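Local coordinates for protein TetR family transcription regulator (Marinobacter aquaeolei, PDB 3PAS) that probably binds operator DNA through an N-terminal helix-turn-helix domain and regulates transcription, as other TetR-family proteins do, at residues A16-V21 / L57-Y62; T29-I34 / A43-Y48; S64-D69 / P100-Y105. All blocks are in the same frame, centred on the assembly; numbering follows the deposited sequence.

Interaction 1: residues A16-V21 / L57-Y62; sequences ATVREV and LATFYY
Helix 5-24 and helix 52-76 come closest at Thr17 and Thr59, whose CA atoms lie 6.8 Å apart. This is a helix-helix contact in the small helical DNA-binding domain of the TetR family: the first helix packs on the long helix that follows the helix-turn-helix. The short spacing is consistent with the small, beta-branched residues that meet there. Thr59 points at the first helix and presses both of its branches against it. Thr59 OG1 lies 3.3 Å from Thr17 CB and also 3.3 Å from Thr17 CG2, so a hydroxyl rests on carbon here. That hydroxyl is hydrogen-bonded to Leu55 O, one turn back in its own helix. Thr17 OG1 is likewise bonded to Phe13 O. In both threonines CG2 is anti to the backbone N and OG1 lies beside it (chi1 -61° in each). In Thr59 this turns OG1 to Thr17 and CG2 to both Val18 and Thr17. Thr17 CG2 lies 3.7 Å from Thr59 CG2. The neighbourhood is buried, with Ile34 of helix 31-37 on Thr17 and Tyr105 of helix 100-110 against Thr59. The tightest carbon pair is methyl on methyl, slightly inside the usual van der Waals distance: Val18 CG2 to Thr59 CG2, 3.5 Å.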
loop_
_atom_site.group_PDB
_atom_site.type_symbol
_atom_site.label_atom_id
_atom_site.label_comp_id
_atom_site.label_asym_id
_atom_site.label_seq_id
_atom_site.Cartn_x
_atom_site.Cartn_y
_atom_site.Cartn_z
ATOM N N ALA B 16 -14.661 -16.995 11.458
ATOM C CA ALA B 16 -13.703 -17.071 12.572
ATOM C C ALA B 16 -12.266 -17.042 12.033
ATOM O O ALA B 16 -11.372 -16.453 12.651
ATOM C CB ALA B 16 -13.945 -18.346 13.395
ATOM N N THR B 17 -12.050 -17.670 10.876
ATOM C CA THR B 17 -10.738 -17.685 10.220
ATOM C C THR B 17 -10.397 -16.249 9.781
ATOM O O THR B 17 -9.312 -15.772 10.056
ATOM C CB THR B 17 -10.700 -18.617 9.027
ATOM O OG1 THR B 17 -10.970 -19.958 9.437
ATOM C CG2 THR B 17 -9.317 -18.625 8.373
ATOM N N VAL B 18 -11.324 -15.595 9.066
ATOM C CA VAL B 18 -11.168 -14.153 8.721
ATOM C C VAL B 18 -10.775 -13.305 9.951
ATOM O O VAL B 18 -9.785 -12.600 9.888
ATOM C CB VAL B 18 -12.428 -13.548 8.114
ATOM C CG1 VAL B 18 -12.259 -11.973 7.989
ATOM C CG2 VAL B 18 -12.726 -14.197 6.745
ATOM N N ARG B 19 -11.509 -13.414 11.067
ATOM C CA ARG B 19 -11.213 -12.632 12.256
ATOM C C ARG B 19 -9.878 -12.907 12.905
ATOM O O ARG B 19 -9.129 -11.955 13.220
ATOM C CB ARG B 19 -12.316 -12.756 13.333
ATOM C CG ARG B 19 -13.656 -12.247 12.892
ATOM C CD ARG B 19 -14.630 -12.123 14.066
ATOM N NE ARG B 19 -14.762 -13.344 14.851
ATOM C CZ ARG B 19 -15.530 -14.385 14.532
ATOM N NH1 ARG B 19 -16.243 -14.376 13.426
ATOM N NH2 ARG B 19 -15.584 -15.436 15.332
ATOM N N GLU B 20 -9.552 -14.192 13.091
ATOM C CA GLU B 20 -8.342 -14.567 13.776
ATOM C C GLU B 20 -7.104 -14.226 12.957
ATOM O O GLU B 20 -6.112 -13.699 13.501
ATOM C CB GLU B 20 -8.394 -16.041 14.168
ATOM C CG GLU B 20 -9.426 -16.341 15.201
ATOM C CD GLU B 20 -9.117 -15.692 16.548
ATOM O OE1 GLU B 20 -8.034 -15.973 17.099
ATOM O OE2 GLU B 20 -9.975 -14.921 17.040
ATOM N N VAL B 21 -7.143 -14.495 11.658
ATOM C CA VAL B 21 -5.986 -14.192 10.813
ATOM C C VAL B 21 -5.845 -12.668 10.657
ATOM O O VAL B 21 -4.708 -12.125 10.727
ATOM C CB VAL B 21 -6.045 -14.890 9.468
ATOM C CG1 VAL B 21 -4.923 -14.365 8.532
ATOM C CG2 VAL B 21 -5.960 -16.430 9.658
ATOM N N LEU B 57 -7.543 -21.705 2.538
ATOM C CA LEU B 57 -7.894 -21.572 1.145
ATOM C C LEU B 57 -9.384 -21.310 0.968
ATOM O O LEU B 57 -9.751 -20.401 0.229
ATOM C CB LEU B 57 -7.513 -22.817 0.336
ATOM C CG LEU B 57 -7.620 -22.724 -1.192
ATOM C CD1 LEU B 57 -6.949 -21.426 -1.775
ATOM C CD2 LEU B 57 -7.013 -24.000 -1.784
ATOM N N ALA B 58 -10.227 -22.123 1.606
ATOM C CA ALA B 58 -11.690 -21.950 1.550
ATOM C C ALA B 58 -12.089 -20.539 2.025
ATOM O O ALA B 58 -13.035 -19.926 1.512
ATOM C CB ALA B 58 -12.426 -23.063 2.386
ATOM N N THR B 59 -11.401 -20.055 3.046
ATOM C CA THR B 59 -11.645 -18.729 3.599
ATOM C C THR B 59 -11.253 -17.675 2.565
ATOM O O THR B 59 -11.949 -16.675 2.396
ATOM C CB THR B 59 -10.898 -18.494 4.969
ATOM O OG1 THR B 59 -11.362 -19.454 5.950
ATOM C CG2 THR B 59 -11.222 -17.087 5.554
ATOM N N PHE B 60 -10.128 -17.885 1.891
ATOM C CA PHE B 60 -9.705 -16.948 0.861
ATOM C C PHE B 60 -10.782 -16.870 -0.243
ATOM O O PHE B 60 -11.181 -15.768 -0.673
ATOM C CB PHE B 60 -8.355 -17.308 0.288
ATOM C CG PHE B 60 -7.884 -16.350 -0.760
ATOM C CD1 PHE B 60 -7.482 -15.115 -0.406
ATOM C CD2 PHE B 60 -7.947 -16.680 -2.091
ATOM C CE1 PHE B 60 -7.055 -14.189 -1.379
ATOM C CE2 PHE B 60 -7.509 -15.784 -3.054
ATOM C CZ PHE B 60 -7.085 -14.559 -2.702
ATOM N N TYR B 61 -11.291 -18.017 -0.665
ATOM C CA TYR B 61 -12.359 -18.034 -1.672
ATOM C C TYR B 61 -13.671 -17.462 -1.213
ATOM O O TYR B 61 -14.393 -16.820 -1.994
ATOM C CB TYR B 61 -12.580 -19.448 -2.209
ATOM C CG TYR B 61 -11.458 -19.957 -3.052
ATOM C CD1 TYR B 61 -10.806 -19.121 -3.959
ATOM C CD2 TYR B 61 -11.098 -21.295 -3.032
ATOM C CE1 TYR B 61 -9.785 -19.593 -4.769
ATOM C CE2 TYR B 61 -10.074 -21.776 -3.856
ATOM C CZ TYR B 61 -9.433 -20.916 -4.726
ATOM O OH TYR B 61 -8.425 -21.367 -5.540
ATOM N N TYR B 62 -14.013 -17.697 0.045
ATOM C CA TYR B 62 -15.180 -17.091 0.642
ATOM C C TYR B 62 -15.062 -15.542 0.643
ATOM O O TYR B 62 -16.007 -14.813 0.260
ATOM C CB TYR B 62 -15.314 -17.608 2.072
ATOM C CG TYR B 62 -16.290 -16.869 2.942
ATOM C CD1 TYR B 62 -17.645 -17.094 2.826
ATOM C CD2 TYR B 62 -15.856 -15.986 3.934
ATOM C CE1 TYR B 62 -18.548 -16.456 3.654
ATOM C CE2 TYR B 62 -16.754 -15.355 4.750
ATOM C CZ TYR B 62 -18.120 -15.602 4.600
ATOM O OH TYR B 62 -19.071 -14.966 5.406
#

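Interaction 2: residues T29-I34 / A43-Y48; sequences TSVGKI and ATLYIY
Leu45 and Tyr46 of helix 42-48 pack on Val31 and Ile34 of helix 31-37. These are the two helices of the predicted helix-turn-helix, and the second is the recognition helix of TetR-family proteins. The CA atoms of Val31 and Leu45 are 7.9 Å apart, and the contact is apolar.

Along 43-48, Thr44 comes before the touching residues. Its OG1 is hydrogen-bonded to Ser41 OG, which lies in the link between the two helices. Leu45 follows and points at helix 31-37. Its CG is anti to the backbone N (chi1 -172°), which carries CD1 across to the partner helix. Leu45 CD1 lies 3.7 Å from Val31 O and 3.9 Å from Ile34 CG2, touching a backbone carbonyl and a side-chain methyl of the same helix. It also meets the side chain of Val31, with Val31 CG1 4.1 Å from Leu45 CD1. The side chains of Ile34 and Leu45 run at about a right angle to each other. Both also rest on Leu55 of helix 52-76, which ties the motif to the rest of the domain.

Tyr46 is more exposed. Its ring reaches back along the outside of the contact and brings its outer end to Val31. Val31 CG1 meets the ring obliquely, 3.8 Å from Tyr46 CZ. This methyl therefore sits between Leu45 and Tyr46. Farther on, the side chain of Tyr48 touches Asp6 and Lys9 of helix 5-24.

Ser30 caps the start of helix 31-37. Ser30 OG accepts from Lys33 N at 3.1 Å, with an N-H...O angle of 158°. At the outer border of the contact, Tyr46 OH lies 3.5 Å from Val31 CG1.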
loop_
_atom_site.group_PDB
_atom_site.type_symbol
_atom_site.label_atom_id
_atom_site.label_comp_id
_atom_site.label_asym_id
_atom_site.label_seq_id
_atom_site.Cartn_x
_atom_site.Cartn_y
_atom_site.Cartn_z
ATOM N N THR B 29 -2.448 -18.360 14.288
ATOM C CA THR B 29 -3.808 -18.883 14.260
ATOM C C THR B 29 -3.794 -20.381 13.943
ATOM O O THR B 29 -3.438 -20.803 12.846
ATOM C CB THR B 29 -4.631 -18.116 13.196
ATOM O OG1 THR B 29 -4.606 -16.711 13.495
ATOM C CG2 THR B 29 -6.042 -18.573 13.146
ATOM N N SER B 30 -4.197 -21.161 14.927
ATOM C CA SER B 30 -4.309 -22.602 14.813
ATOM C C SER B 30 -5.774 -23.013 14.595
ATOM O O SER B 30 -6.700 -22.227 14.788
ATOM C CB SER B 30 -3.859 -23.214 16.119
ATOM O OG SER B 30 -4.772 -22.835 17.126
ATOM N N VAL B 31 -5.964 -24.262 14.185
ATOM C CA VAL B 31 -7.300 -24.867 14.080
ATOM C C VAL B 31 -8.084 -24.702 15.386
ATOM O O VAL B 31 -9.278 -24.343 15.382
ATOM C CB VAL B 31 -7.165 -26.372 13.693
ATOM C CG1 VAL B 31 -8.429 -27.198 14.117
ATOM C CG2 VAL B 31 -6.921 -26.462 12.201
ATOM N N GLY B 32 -7.397 -24.941 16.490
ATOM C CA GLY B 32 -8.022 -24.838 17.814
ATOM C C GLY B 32 -8.550 -23.440 18.129
ATOM O O GLY B 32 -9.634 -23.315 18.672
ATOM N N LYS B 33 -7.801 -22.401 17.778
ATOM C CA LYS B 33 -8.236 -21.022 18.046
ATOM C C LYS B 33 -9.377 -20.574 17.130
ATOM O O LYS B 33 -10.298 -19.870 17.556
ATOM C CB LYS B 33 -7.073 -20.068 17.887
ATOM C CG LYS B 33 -6.073 -20.126 18.952
ATOM C CD LYS B 33 -4.830 -19.311 18.546
ATOM C CE LYS B 33 -3.680 -19.437 19.552
ATOM N NZ LYS B 33 -2.481 -18.600 19.122
ATOM N N ILE B 34 -9.317 -21.001 15.872
ATOM C CA ILE B 34 -10.391 -20.777 14.945
ATOM C C ILE B 34 -11.670 -21.457 15.459
ATOM O O ILE B 34 -12.753 -20.833 15.488
ATOM C CB ILE B 34 -10.034 -21.292 13.523
ATOM C CG1 ILE B 34 -8.935 -20.446 12.884
ATOM C CG2 ILE B 34 -11.304 -21.324 12.651
ATOM C CD1 ILE B 34 -8.440 -20.991 11.560
ATOM N N ALA B 43 -13.215 -31.062 16.431
ATOM C CA ALA B 43 -13.828 -32.249 15.777
ATOM C C ALA B 43 -14.877 -31.792 14.781
ATOM O O ALA B 43 -14.915 -32.274 13.664
ATOM C CB ALA B 43 -14.452 -33.285 16.862
ATOM N N THR B 44 -15.651 -30.788 15.148
ATOM C CA THR B 44 -16.640 -30.214 14.236
ATOM C C THR B 44 -16.003 -29.529 13.037
ATOM O O THR B 44 -16.451 -29.701 11.924
ATOM C CB THR B 44 -17.592 -29.259 14.981
ATOM O OG1 THR B 44 -18.265 -30.004 16.008
ATOM C CG2 THR B 44 -18.622 -28.653 14.028
ATOM N N LEU B 45 -14.983 -28.709 13.281
ATOM C CA LEU B 45 -14.260 -28.067 12.241
ATOM C C LEU B 45 -13.805 -29.102 11.212
ATOM O O LEU B 45 -13.982 -28.895 9.987
ATOM C CB LEU B 45 -13.066 -27.282 12.824
ATOM C CG LEU B 45 -12.299 -26.393 11.848
ATOM C CD1 LEU B 45 -11.604 -25.165 12.560
ATOM C CD2 LEU B 45 -11.263 -27.220 11.075
ATOM N N TYR B 46 -13.210 -30.202 11.680
ATOM C CA TYR B 46 -12.749 -31.222 10.770
ATOM C C TYR B 46 -13.844 -31.916 9.940
ATOM O O TYR B 46 -13.552 -32.568 8.936
ATOM C CB TYR B 46 -11.890 -32.259 11.473
ATOM C CG TYR B 46 -10.569 -31.721 12.044
ATOM C CD1 TYR B 46 -9.693 -30.971 11.274
ATOM C CD2 TYR B 46 -10.208 -31.989 13.351
ATOM C CE1 TYR B 46 -8.489 -30.528 11.784
ATOM C CE2 TYR B 46 -9.016 -31.537 13.884
ATOM C CZ TYR B 46 -8.163 -30.818 13.093
ATOM O OH TYR B 46 -7.013 -30.369 13.627
ATOM N N ILE B 47 -15.091 -31.788 10.337
ATOM C CA ILE B 47 -16.188 -32.311 9.473
ATOM C C ILE B 47 -16.159 -31.575 8.113
ATOM O O ILE B 47 -16.338 -32.158 7.023
ATOM C CB ILE B 47 -17.584 -32.130 10.125
ATOM C CG1 ILE B 47 -17.671 -32.908 11.441
ATOM C CG2 ILE B 47 -18.659 -32.602 9.164
ATOM C CD1 ILE B 47 -18.943 -32.678 12.276
ATOM N N TYR B 48 -15.889 -30.287 8.186
ATOM C CA TYR B 48 -15.971 -29.427 7.013
ATOM C C TYR B 48 -14.654 -29.132 6.308
ATOM O O TYR B 48 -14.632 -28.943 5.086
ATOM C CB TYR B 48 -16.621 -28.114 7.445
ATOM C CG TYR B 48 -17.948 -28.357 8.080
ATOM C CD1 TYR B 48 -19.062 -28.697 7.322
ATOM C CD2 TYR B 48 -18.079 -28.329 9.440
ATOM C CE1 TYR B 48 -20.311 -28.948 7.949
ATOM C CE2 TYR B 48 -19.276 -28.595 10.063
ATOM C CZ TYR B 48 -20.390 -28.897 9.323
ATOM O OH TYR B 48 -21.551 -29.151 9.986
#

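Interaction 3: residues S64-D69 / P100-Y105; sequences SDQVID and PELFRY. With ACT (acetate ion), chain M.
The amide end of Gln66 meets a methyl of Leu102: Gln66 NE2 lies 4.0 Å from Leu102 CD2. This is a helix-helix packing in the all-helical TetR fold, joining the long helix 52-76, which runs on from the DNA-binding domain, to helix 100-110. The two aromatic rings of segment 100-105 take little part in this meeting. The Phe103 ring has the methyl of an acetate ion set obliquely against it, with Phe103 CD2 3.7 Å from ACT CH3. The Phe103 side chain also packs on Ile159 and Tyr160 of helix 148-167. The Tyr105 side chain is buried against helices 5-24 and 52-76, and its OH bonds to Leu56 O. The guanidinium of Arg104 also has the acetate at an oblique angle. The bond from Arg104 NH1 to ACT OXT is weak, at 3.2 Å and 122°. Arg104 NH1 makes a second weak hydrogen bond, to Tyr160 OH. The acetate probably came from the crystallisation liquor.

The CA atoms of Val67 and Leu102 are 8.2 Å apart. Leu102 is buried and points at helix 52-76. Its CG is anti to the carbonyl carbon (chi1 -67°), and the forked end reaches that helix with CD2 at Gln66 and CD1 at Val67. The side chains of Gln66 and Leu102 stand at about a right angle. Ile95 of helix 81-98 backs Leu102, and Leu92 of the same helix backs Val67. On another side of helix 52-76, Asp65 and Asp69 form salt bridges with Arg122 and Arg126. The apolar centre is loose: Val67 CG2 stays 4.3 Å from Leu102 CD1.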
loop_
_atom_site.group_PDB
_atom_site.type_symbol
_atom_site.label_atom_id
_atom_site.label_comp_id
_atom_site.label_asym_id
_atom_site.label_seq_id
_atom_site.Cartn_x
_atom_site.Cartn_y
_atom_site.Cartn_z
ATOM N N SER B 64 -12.948 -13.605 -1.185
ATOM C CA SER B 64 -12.859 -13.189 -2.579
ATOM C C SER B 64 -14.218 -13.268 -3.288
ATOM O O SER B 64 -14.619 -12.334 -3.997
ATOM C CB SER B 64 -11.815 -14.029 -3.331
ATOM O OG SER B 64 -10.540 -13.933 -2.720
ATOM N N ASP B 65 -14.936 -14.362 -3.111
ATOM C CA ASP B 65 -16.269 -14.484 -3.719
ATOM C C ASP B 65 -17.272 -13.447 -3.247
ATOM O O ASP B 65 -18.009 -12.874 -4.057
ATOM C CB ASP B 65 -16.838 -15.870 -3.526
ATOM C CG ASP B 65 -16.022 -16.920 -4.273
ATOM O OD1 ASP B 65 -15.132 -16.515 -5.061
ATOM O OD2 ASP B 65 -16.245 -18.107 -4.046
ATOM N N GLN B 66 -17.337 -13.229 -1.945
ATOM C CA GLN B 66 -18.198 -12.193 -1.397
ATOM C C GLN B 66 -17.925 -10.845 -2.054
ATOM O O GLN B 66 -18.866 -10.158 -2.487
ATOM C CB GLN B 66 -17.938 -12.020 0.100
ATOM C CG GLN B 66 -18.682 -13.040 0.857
ATOM C CD GLN B 66 -18.739 -12.669 2.241
ATOM O OE1 GLN B 66 -19.513 -11.781 2.615
ATOM N NE2 GLN B 66 -17.903 -13.318 3.056
ATOM N N VAL B 67 -16.652 -10.456 -2.061
ATOM C CA VAL B 67 -16.263 -9.179 -2.621
ATOM C C VAL B 67 -16.421 -9.097 -4.135
ATOM O O VAL B 67 -16.961 -8.112 -4.629
ATOM C CB VAL B 67 -14.827 -8.763 -2.229
ATOM C CG1 VAL B 67 -14.407 -7.531 -3.001
ATOM C CG2 VAL B 67 -14.743 -8.521 -0.700
ATOM N N ILE B 68 -15.900 -10.083 -4.868
ATOM C CA ILE B 68 -15.986 -10.086 -6.351
ATOM C C ILE B 68 -17.439 -10.080 -6.790
ATOM O O ILE B 68 -17.833 -9.303 -7.677
ATOM C CB ILE B 68 -15.273 -11.309 -6.953
ATOM C CG1 ILE B 68 -13.762 -11.154 -6.705
ATOM C CG2 ILE B 68 -15.658 -11.496 -8.442
ATOM C CD1 ILE B 68 -12.926 -12.377 -7.075
ATOM N N ASP B 69 -18.267 -10.947 -6.200
ATOM C CA ASP B 69 -19.677 -11.002 -6.602
ATOM C C ASP B 69 -20.446 -9.680 -6.393
ATOM O O ASP B 69 -21.244 -9.296 -7.255
ATOM C CB ASP B 69 -20.410 -12.142 -5.922
ATOM C CG ASP B 69 -19.847 -13.494 -6.302
ATOM O OD1 ASP B 69 -19.067 -13.588 -7.283
ATOM O OD2 ASP B 69 -20.144 -14.476 -5.586
ATOM N N PRO B 100 -13.766 -4.412 7.169
ATOM C CA PRO B 100 -12.368 -4.269 6.745
ATOM C C PRO B 100 -11.568 -5.587 6.917
ATOM O O PRO B 100 -10.548 -5.813 6.251
ATOM C CB PRO B 100 -11.849 -3.187 7.681
ATOM C CG PRO B 100 -12.707 -3.212 8.821
ATOM C CD PRO B 100 -14.050 -3.605 8.354
ATOM N N GLU B 101 -12.013 -6.440 7.816
ATOM C CA GLU B 101 -11.359 -7.752 8.005
ATOM C C GLU B 101 -11.340 -8.604 6.730
ATOM O O GLU B 101 -10.417 -9.416 6.511
ATOM C CB GLU B 101 -12.015 -8.504 9.184
ATOM C CG GLU B 101 -13.493 -8.862 8.964
ATOM C CD GLU B 101 -14.526 -7.786 9.337
ATOM O OE1 GLU B 101 -14.185 -6.605 9.514
ATOM O OE2 GLU B 101 -15.700 -8.157 9.460
ATOM N N LEU B 102 -12.321 -8.416 5.842
ATOM C CA LEU B 102 -12.332 -9.124 4.557
ATOM C C LEU B 102 -11.159 -8.636 3.691
ATOM O O LEU B 102 -10.425 -9.426 3.098
ATOM C CB LEU B 102 -13.642 -8.865 3.817
ATOM C CG LEU B 102 -14.964 -9.403 4.354
ATOM C CD1 LEU B 102 -16.083 -8.881 3.371
ATOM C CD2 LEU B 102 -14.956 -10.998 4.462
ATOM N N PHE B 103 -10.989 -7.329 3.584
ATOM C CA PHE B 103 -9.838 -6.771 2.871
ATOM C C PHE B 103 -8.501 -7.221 3.506
ATOM O O PHE B 103 -7.544 -7.515 2.798
ATOM C CB PHE B 103 -9.845 -5.232 2.947
ATOM C CG PHE B 103 -10.781 -4.534 1.983
ATOM C CD1 PHE B 103 -11.879 -5.168 1.431
ATOM C CD2 PHE B 103 -10.570 -3.175 1.677
ATOM C CE1 PHE B 103 -12.749 -4.486 0.561
ATOM C CE2 PHE B 103 -11.415 -2.518 0.810
ATOM C CZ PHE B 103 -12.516 -3.188 0.258
ATOM N N ARG B 104 -8.424 -7.212 4.833
ATOM C CA ARG B 104 -7.165 -7.597 5.511
ATOM C C ARG B 104 -6.832 -9.081 5.273
ATOM O O ARG B 104 -5.675 -9.422 4.978
ATOM C CB ARG B 104 -7.269 -7.291 6.985
ATOM C CG ARG B 104 -6.024 -7.554 7.765
ATOM C CD ARG B 104 -5.934 -6.576 8.925
ATOM N NE ARG B 104 -4.565 -6.102 9.011
ATOM C CZ ARG B 104 -3.988 -5.286 8.125
ATOM N NH1 ARG B 104 -4.656 -4.830 7.059
ATOM N NH2 ARG B 104 -2.723 -4.926 8.302
ATOM N N TYR B 105 -7.845 -9.940 5.381
ATOM C CA TYR B 105 -7.658 -11.379 5.064
ATOM C C TYR B 105 -7.148 -11.543 3.614
ATOM O O TYR B 105 -6.152 -12.222 3.367
ATOM C CB TYR B 105 -8.907 -12.234 5.322
ATOM C CG TYR B 105 -8.555 -13.705 5.221
ATOM C CD1 TYR B 105 -8.068 -14.377 6.319
ATOM C CD2 TYR B 105 -8.532 -14.353 3.993
ATOM C CE1 TYR B 105 -7.695 -15.734 6.243
ATOM C CE2 TYR B 105 -8.141 -15.689 3.887
ATOM C CZ TYR B 105 -7.724 -16.370 5.033
ATOM O OH TYR B 105 -7.329 -17.684 4.978
HETATM C C ACT M . -7.895 -2.311 5.941
HETATM O O ACT M . -7.751 -1.350 6.730
HETATM O OXT ACT M . -7.443 -3.402 6.345
HETATM C CH3 ACT M . -8.547 -2.164 4.598
#

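Interactions 1 and 3 share helix 52-76, with their centres about 9 Å apart. Tyr105 joins them: its ring touches Val21 and Thr59. Interaction 1 is fully buried, with small side chains and threonine hydroxyls tied to their own helices. Interaction 3 is near the centre of the chain but only partly buried, and its packing is looser. Interaction 2 is nested in the loop closed by interaction 1. It lies farthest out, its centre about 24 Å from the centre of the chain, and has an exposed tyrosine at its border. Interactions 1 and 2 are in packing contact, for instance Ala16 CB against Ile34 O. Interactions 2 and 3 do not touch. Helix 52-76 thus connects the helix-turn-helix side to helix 100-110.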